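Local coordinates for programmed cell death 6-interacting protein (Homo sapiens, PDB 5WA1) that works in multivesicular body biogenesis, membrane repair and cytokinesis, and whose Bro1 domain, the part described here, binds CHMP4 proteins of the ESCRT-III machinery, at residues I26-L30 with A150-Q154; A177-L182 with L208-L213. All coordinates share one frame; numbering follows the deposited sequence.

Interaction 1 of 2, residues I26-L30 with A150-Q154; sequences ISVQL and ALASQ
Q154 and S153, adjacent on helix 137-157, hold the backbone of V28 from both its ends, a worked example of how a chain without regular secondary structure can be tied to a helix through that helix's side chains. The Q154 side chain can be followed outward. CB carries the chain off the helix to CG, which is set beside the backbone N (chi1 -64°), meets S27 CB at 3.8 Å and lies near V28 O. The extended chain beyond CG takes CD past that same oxygen and delivers the amide next to it. At the tip, NE2 donates to V28 O at 2.8 Å, with the oxygen almost in the plane of the Q154 amide; seen from the acceptor, NE2 is tilted 29° out of the carbonyl plane. NE2 also gives a hydrogen bond to a water, which also accepts from L30 N. L30 CD1 presses close against NE2, and the amide of Q29 lies almost parallel to that of Q154, although the two side chains cross at about a right angle.

S153 serves the other end of V28. Its OG accepts from V28 N at 3.0 Å and donates to A150 O at 2.7 Å, and these two bonds fix the hydroxyl's rotation; A150 O in addition takes the helical bond from Q154 N. Between these polar grips, A150 CB fits against V28 CB at 3.9 Å and against L30 CD1 at 3.8 Å. The segment 26-30 precedes helix 39-49 and passes among several helices: I26 packs on helices 202-226 and 262-287, and V28 reaches F181 of helix 164-191, while L151 meets helix 83-97.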
ATOM      1  N   ILE A  26       5.861  -1.430  -5.750  1.00 36.96           N
ATOM      2  CA  ILE A  26       4.608  -1.496  -6.486  1.00 41.18           C
ATOM      3  C   ILE A  26       3.739  -0.322  -6.062  1.00 47.68           C
ATOM      4  O   ILE A  26       3.618  -0.029  -4.866  1.00 38.38           O
ATOM      5  CB  ILE A  26       3.895  -2.830  -6.224  1.00 34.18           C
ATOM      6  CG1 ILE A  26       4.750  -3.997  -6.729  1.00 36.91           C
ATOM      7  CG2 ILE A  26       2.500  -2.841  -6.881  1.00 39.51           C
ATOM      8  CD1 ILE A  26       4.327  -5.336  -6.144  1.00 40.02           C
ATOM      9  N   SER A  27       3.154   0.366  -7.041  1.00 40.90           N
ATOM     10  CA  SER A  27       2.139   1.377  -6.797  1.00 41.06           C
ATOM     11  C   SER A  27       0.965   1.116  -7.731  1.00 47.16           C
ATOM     12  O   SER A  27       1.045   0.313  -8.664  1.00 43.22           O
ATOM     13  CB  SER A  27       2.688   2.795  -6.994  1.00 41.47           C
ATOM     14  OG  SER A  27       3.152   2.976  -8.314  1.00 46.04           O
ATOM     15  N   VAL A  28      -0.142   1.801  -7.469  1.00 49.39           N
ATOM     16  CA  VAL A  28      -1.416   1.531  -8.123  1.00 44.19           C
ATOM     17  C   VAL A  28      -1.824   2.768  -8.914  1.00 45.82           C
ATOM     18  O   VAL A  28      -1.731   3.891  -8.408  1.00 41.08           O
ATOM     19  CB  VAL A  28      -2.497   1.154  -7.093  1.00 44.17           C
ATOM     20  CG1 VAL A  28      -3.819   0.839  -7.778  1.00 44.80           C
ATOM     21  CG2 VAL A  28      -2.025  -0.031  -6.249  1.00 39.90           C
ATOM     22  N   GLN A  29      -2.271   2.560 -10.151  1.00 47.11           N
ATOM     23  CA  GLN A  29      -2.792   3.660 -10.952  1.00 53.63           C
ATOM     24  C   GLN A  29      -4.163   4.095 -10.440  1.00 49.22           C
ATOM     25  O   GLN A  29      -4.943   3.286  -9.930  1.00 45.13           O
ATOM     26  CB  GLN A  29      -2.886   3.252 -12.425  1.00 62.78           C
ATOM     27  CG  GLN A  29      -1.535   2.975 -13.069  1.00 78.77           C
ATOM     28  CD  GLN A  29      -0.659   4.217 -13.148  1.00 99.43           C
ATOM     29  OE1 GLN A  29       0.241   4.412 -12.326  1.00107.10           O
ATOM     30  NE2 GLN A  29      -0.912   5.058 -14.145  1.00104.19           N
ATOM     31  N   LEU A  30      -4.451   5.391 -10.574  1.00 46.02           N
ATOM     32  CA  LEU A  30      -5.722   5.930 -10.120  1.00 52.87           C
ATOM     33  C   LEU A  30      -6.828   5.597 -11.119  1.00 55.06           C
ATOM     34  O   LEU A  30      -6.588   5.451 -12.320  1.00 50.66           O
ATOM     35  CB  LEU A  30      -5.627   7.449  -9.934  1.00 47.22           C
ATOM     36  CG  LEU A  30      -5.093   8.024  -8.610  1.00 48.81           C
ATOM     37  CD1 LEU A  30      -3.648   7.632  -8.336  1.00 54.67           C
ATOM     38  CD2 LEU A  30      -5.239   9.536  -8.605  1.00 57.06           C
ATOM     39  N   ALA A 150      -4.359   4.683  -3.876  1.00 42.40           N
ATOM     40  CA  ALA A 150      -3.476   4.574  -5.035  1.00 43.43           C
ATOM     41  C   ALA A 150      -2.494   5.736  -5.091  1.00 46.65           C
ATOM     42  O   ALA A 150      -1.290   5.540  -5.304  1.00 39.12           O
ATOM     43  CB  ALA A 150      -4.314   4.514  -6.318  1.00 41.63           C
ATOM     44  N   LEU A 151      -2.989   6.967  -4.928  1.00 40.93           N
ATOM     45  CA  LEU A 151      -2.081   8.108  -4.945  1.00 40.57           C
ATOM     46  C   LEU A 151      -1.095   8.040  -3.783  1.00 41.44           C
ATOM     47  O   LEU A 151       0.092   8.345  -3.949  1.00 44.43           O
ATOM     48  CB  LEU A 151      -2.881   9.421  -4.938  1.00 42.30           C
ATOM     49  CG  LEU A 151      -2.032  10.694  -5.023  1.00 49.82           C
ATOM     50  CD1 LEU A 151      -1.226  10.717  -6.310  1.00 49.84           C
ATOM     51  CD2 LEU A 151      -2.867  11.970  -4.901  1.00 47.77           C
ATOM     52  N   ALA A 152      -1.554   7.595  -2.608  1.00 44.38           N
ATOM     53  CA  ALA A 152      -0.636   7.415  -1.484  1.00 45.93           C
ATOM     54  C   ALA A 152       0.440   6.384  -1.806  1.00 44.25           C
ATOM     55  O   ALA A 152       1.607   6.554  -1.427  1.00 42.95           O
ATOM     56  CB  ALA A 152      -1.403   6.995  -0.231  1.00 45.76           C
ATOM     57  N   SER A 153       0.066   5.300  -2.497  1.00 41.37           N
ATOM     58  CA  SER A 153       1.063   4.302  -2.885  1.00 42.34           C
ATOM     59  C   SER A 153       2.065   4.885  -3.869  1.00 46.41           C
ATOM     60  O   SER A 153       3.250   4.538  -3.826  1.00 40.72           O
ATOM     61  CB  SER A 153       0.384   3.066  -3.490  1.00 38.18           C
ATOM     62  OG  SER A 153       0.053   3.277  -4.864  1.00 41.05           O
ATOM     63  N   GLN A 154       1.617   5.786  -4.748  1.00 42.51           N
ATOM     64  CA  GLN A 154       2.537   6.395  -5.703  1.00 41.34           C
ATOM     65  C   GLN A 154       3.480   7.373  -5.019  1.00 47.30           C
ATOM     66  O   GLN A 154       4.670   7.435  -5.355  1.00 52.44           O
ATOM     67  CB  GLN A 154       1.757   7.094  -6.815  1.00 44.83           C
ATOM     68  CG  GLN A 154       0.924   6.138  -7.669  1.00 44.22           C
ATOM     69  CD  GLN A 154       0.308   6.842  -8.864  1.00 55.40           C
ATOM     70  OE1 GLN A 154       0.863   7.815  -9.366  1.00 62.99           O
ATOM     71  NE2 GLN A 154      -0.852   6.363  -9.316  1.00 46.95           N
TER
HETATM   72  O   HOH W   1      -2.216   7.220 -12.094  1.00 50.11           O

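Interaction 2 of 2, residues A177-L182 with L208-L213; sequences ASGAFL and LSLIML
S178 and S209 face each other where their helices come closest, with CA atoms only 4.1 Å apart, and they exchange hydrogen bonds. S209 OG donates to S178 O at 2.7 Å, while S178 OG donates to S209 O at 2.8 Å from above the plane of that carbonyl. Each hydroxyl stands anti to its own backbone N (chi1 179° and 177°), which turns it across the interface. Each carbonyl also keeps its helical bond, from L182 N or L213 N, and the two donors arrive from opposite faces of its plane.

One flank of this pair is tightly filled. L208 CB sits over a face of the F181 ring in a CH-pi contact, 3.9 Å from the centroid, and its CD1 lies over the ring near CE1 and CZ. M212 CG lies at the edge of the same ring, near F181 CE2, and M212 CG also meets A177 CB at 3.8 Å. With A177, S178 and S209 at the interface, the antiparallel helices 164-191 and 202-226, consecutive in the chain, come to 7.6 Å between local axes, at 168°, an antiparallel helical hairpin within the Bro1 domain, whose family belongs to the TPR clan. Helix 137-157 packs against it: its F146 meets the F181 ring edge-to-face and its A149 touches the F181 side chain.

The other flank is looser. Here the partly exposed L182 and L213 each contribute little more than a CB laid alongside a serine hydroxyl, L213 CB being 3.6 Å from S178 OG. A later part of the chain approaches this side, with S361 hydrogen-bonded to S178 OG and V359 against L213.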
ATOM      1  N   ALA A 177      -2.372   3.419   2.660  1.00 40.77           N
ATOM      2  CA  ALA A 177      -2.913   2.724   1.497  1.00 42.37           C
ATOM      3  C   ALA A 177      -3.406   1.333   1.872  1.00 39.10           C
ATOM      4  O   ALA A 177      -4.491   0.916   1.447  1.00 45.52           O
ATOM      5  CB  ALA A 177      -1.864   2.640   0.386  1.00 36.05           C
ATOM      6  N   SER A 178      -2.644   0.621   2.703  1.00 41.10           N
ATOM      7  CA  SER A 178      -3.059  -0.706   3.147  1.00 41.38           C
ATOM      8  C   SER A 178      -4.396  -0.655   3.872  1.00 45.83           C
ATOM      9  O   SER A 178      -5.273  -1.493   3.634  1.00 42.48           O
ATOM     10  CB  SER A 178      -1.992  -1.314   4.060  1.00 38.93           C
ATOM     11  OG  SER A 178      -2.405  -2.604   4.518  1.00 39.99           O
ATOM     12  N   GLY A 179      -4.562   0.312   4.779  1.00 46.20           N
ATOM     13  CA  GLY A 179      -5.809   0.410   5.516  1.00 44.82           C
ATOM     14  C   GLY A 179      -6.965   0.879   4.660  1.00 44.81           C
ATOM     15  O   GLY A 179      -8.118   0.496   4.896  1.00 46.65           O
ATOM     16  N   ALA A 180      -6.685   1.707   3.654  1.00 44.02           N
ATOM     17  CA  ALA A 180      -7.762   2.198   2.803  1.00 43.89           C
ATOM     18  C   ALA A 180      -8.237   1.123   1.832  1.00 48.17           C
ATOM     19  O   ALA A 180      -9.444   0.972   1.626  1.00 47.45           O
ATOM     20  CB  ALA A 180      -7.316   3.451   2.046  1.00 42.90           C
ATOM     21  N   PHE A 181      -7.309   0.366   1.228  1.00 46.31           N
ATOM     22  CA  PHE A 181      -7.727  -0.773   0.413  1.00 42.74           C
ATOM     23  C   PHE A 181      -8.499  -1.777   1.254  1.00 44.13           C
ATOM     24  O   PHE A 181      -9.480  -2.366   0.788  1.00 47.87           O
ATOM     25  CB  PHE A 181      -6.520  -1.458  -0.238  1.00 38.91           C
ATOM     26  CG  PHE A 181      -5.901  -0.673  -1.363  1.00 37.00           C
ATOM     27  CD1 PHE A 181      -6.679  -0.163  -2.390  1.00 35.31           C
ATOM     28  CD2 PHE A 181      -4.522  -0.458  -1.393  1.00 38.64           C
ATOM     29  CE1 PHE A 181      -6.101   0.558  -3.434  1.00 45.39           C
ATOM     30  CE2 PHE A 181      -3.939   0.265  -2.425  1.00 39.16           C
ATOM     31  CZ  PHE A 181      -4.723   0.767  -3.453  1.00 43.07           C
ATOM     32  N   LEU A 182      -8.077  -1.971   2.506  1.00 45.16           N
ATOM     33  CA  LEU A 182      -8.769  -2.918   3.378  1.00 43.62           C
ATOM     34  C   LEU A 182     -10.155  -2.414   3.753  1.00 52.35           C
ATOM     35  O   LEU A 182     -11.102  -3.207   3.866  1.00 55.70           O
ATOM     36  CB  LEU A 182      -7.942  -3.177   4.632  1.00 58.49           C
ATOM     37  CG  LEU A 182      -8.522  -4.251   5.540  1.00 66.68           C
ATOM     38  CD1 LEU A 182      -8.543  -5.580   4.804  1.00 65.40           C
ATOM     39  CD2 LEU A 182      -7.717  -4.345   6.816  1.00 70.90           C
ATOM     40  N   LEU A 208      -4.215  -5.905  -2.751  1.00 41.81           N
ATOM     41  CA  LEU A 208      -3.512  -4.627  -2.717  1.00 42.37           C
ATOM     42  C   LEU A 208      -3.215  -4.199  -1.286  1.00 34.75           C
ATOM     43  O   LEU A 208      -2.154  -3.630  -1.013  1.00 35.03           O
ATOM     44  CB  LEU A 208      -4.340  -3.546  -3.423  1.00 42.42           C
ATOM     45  CG  LEU A 208      -4.534  -3.753  -4.928  1.00 38.36           C
ATOM     46  CD1 LEU A 208      -5.514  -2.720  -5.482  1.00 39.64           C
ATOM     47  CD2 LEU A 208      -3.197  -3.656  -5.637  1.00 41.14           C
ATOM     48  N   SER A 209      -4.153  -4.431  -0.366  1.00 41.81           N
ATOM     49  CA  SER A 209      -3.906  -4.066   1.024  1.00 40.52           C
ATOM     50  C   SER A 209      -2.696  -4.809   1.576  1.00 43.33           C
ATOM     51  O   SER A 209      -1.853  -4.227   2.271  1.00 41.27           O
ATOM     52  CB  SER A 209      -5.144  -4.367   1.865  1.00 41.62           C
ATOM     53  OG  SER A 209      -4.911  -4.095   3.233  1.00 45.98           O
ATOM     54  N   LEU A 210      -2.591  -6.100   1.276  1.00 40.16           N
ATOM     55  CA  LEU A 210      -1.443  -6.873   1.748  1.00 36.48           C
ATOM     56  C   LEU A 210      -0.145  -6.432   1.081  1.00 37.83           C
ATOM     57  O   LEU A 210       0.910  -6.384   1.733  1.00 38.49           O
ATOM     58  CB  LEU A 210      -1.709  -8.354   1.513  1.00 38.59           C
ATOM     59  CG  LEU A 210      -0.620  -9.317   1.968  1.00 45.17           C
ATOM     60  CD1 LEU A 210      -0.194  -9.027   3.404  1.00 53.97           C
ATOM     61  CD2 LEU A 210      -1.156 -10.728   1.825  1.00 45.00           C
ATOM     62  N   ILE A 211      -0.184  -6.106  -0.213  1.00 38.10           N
ATOM     63  CA  ILE A 211       1.026  -5.630  -0.886  1.00 38.56           C
ATOM     64  C   ILE A 211       1.548  -4.359  -0.217  1.00 43.06           C
ATOM     65  O   ILE A 211       2.755  -4.204   0.014  1.00 35.53           O
ATOM     66  CB  ILE A 211       0.750  -5.401  -2.385  1.00 36.92           C
ATOM     67  CG1 ILE A 211       0.470  -6.726  -3.090  1.00 39.23           C
ATOM     68  CG2 ILE A 211       1.918  -4.643  -3.033  1.00 36.73           C
ATOM     69  CD1 ILE A 211      -0.049  -6.567  -4.520  1.00 39.86           C
ATOM     70  N   MET A 212       0.644  -3.422   0.090  1.00 34.51           N
ATOM     71  CA  MET A 212       1.059  -2.178   0.730  1.00 34.55           C
ATOM     72  C   MET A 212       1.562  -2.424   2.139  1.00 36.00           C
ATOM     73  O   MET A 212       2.499  -1.760   2.599  1.00 36.89           O
ATOM     74  CB  MET A 212      -0.114  -1.185   0.756  1.00 40.74           C
ATOM     75  CG  MET A 212      -0.628  -0.785  -0.620  1.00 41.30           C
ATOM     76  SD  MET A 212       0.652  -0.004  -1.632  1.00 46.80           S
ATOM     77  CE  MET A 212       0.340  -0.720  -3.247  1.00 46.48           C
ATOM     78  N   LEU A 213       0.948  -3.368   2.850  1.00 34.99           N
ATOM     79  CA  LEU A 213       1.449  -3.705   4.173  1.00 40.40           C
ATOM     80  C   LEU A 213       2.852  -4.301   4.097  1.00 41.45           C
ATOM     81  O   LEU A 213       3.716  -3.968   4.913  1.00 38.35           O
ATOM     82  CB  LEU A 213       0.489  -4.663   4.871  1.00 43.24           C
ATOM     83  CG  LEU A 213       0.736  -4.839   6.371  1.00 44.46           C
ATOM     84  CD1 LEU A 213       0.309  -3.592   7.133  1.00 43.37           C
ATOM     85  CD2 LEU A 213       0.007  -6.067   6.886  1.00 47.15           C
TER

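Both contacts lie in the middle of the Bro1 domain and touch each other. Interaction 2 is the core member, a helix-on-helix pairing; interaction 1 is partly buried and adds a non-helical strip, with a water bridging its two sides. Their meeting line runs through M212 and V28: M212 SD lies 3.6 Å from S153 CB, and V28 CG2 is 3.9 Å from L208 CD2. Serine serves both, but differently. In interaction 2 two hydroxyls donate to carbonyls across the interface, whereas in interaction 1 the hydroxyl accepts across it and donates within its own helix. Helix 137-157 borders both, carrying one half of interaction 1 and packing against the helices of interaction 2.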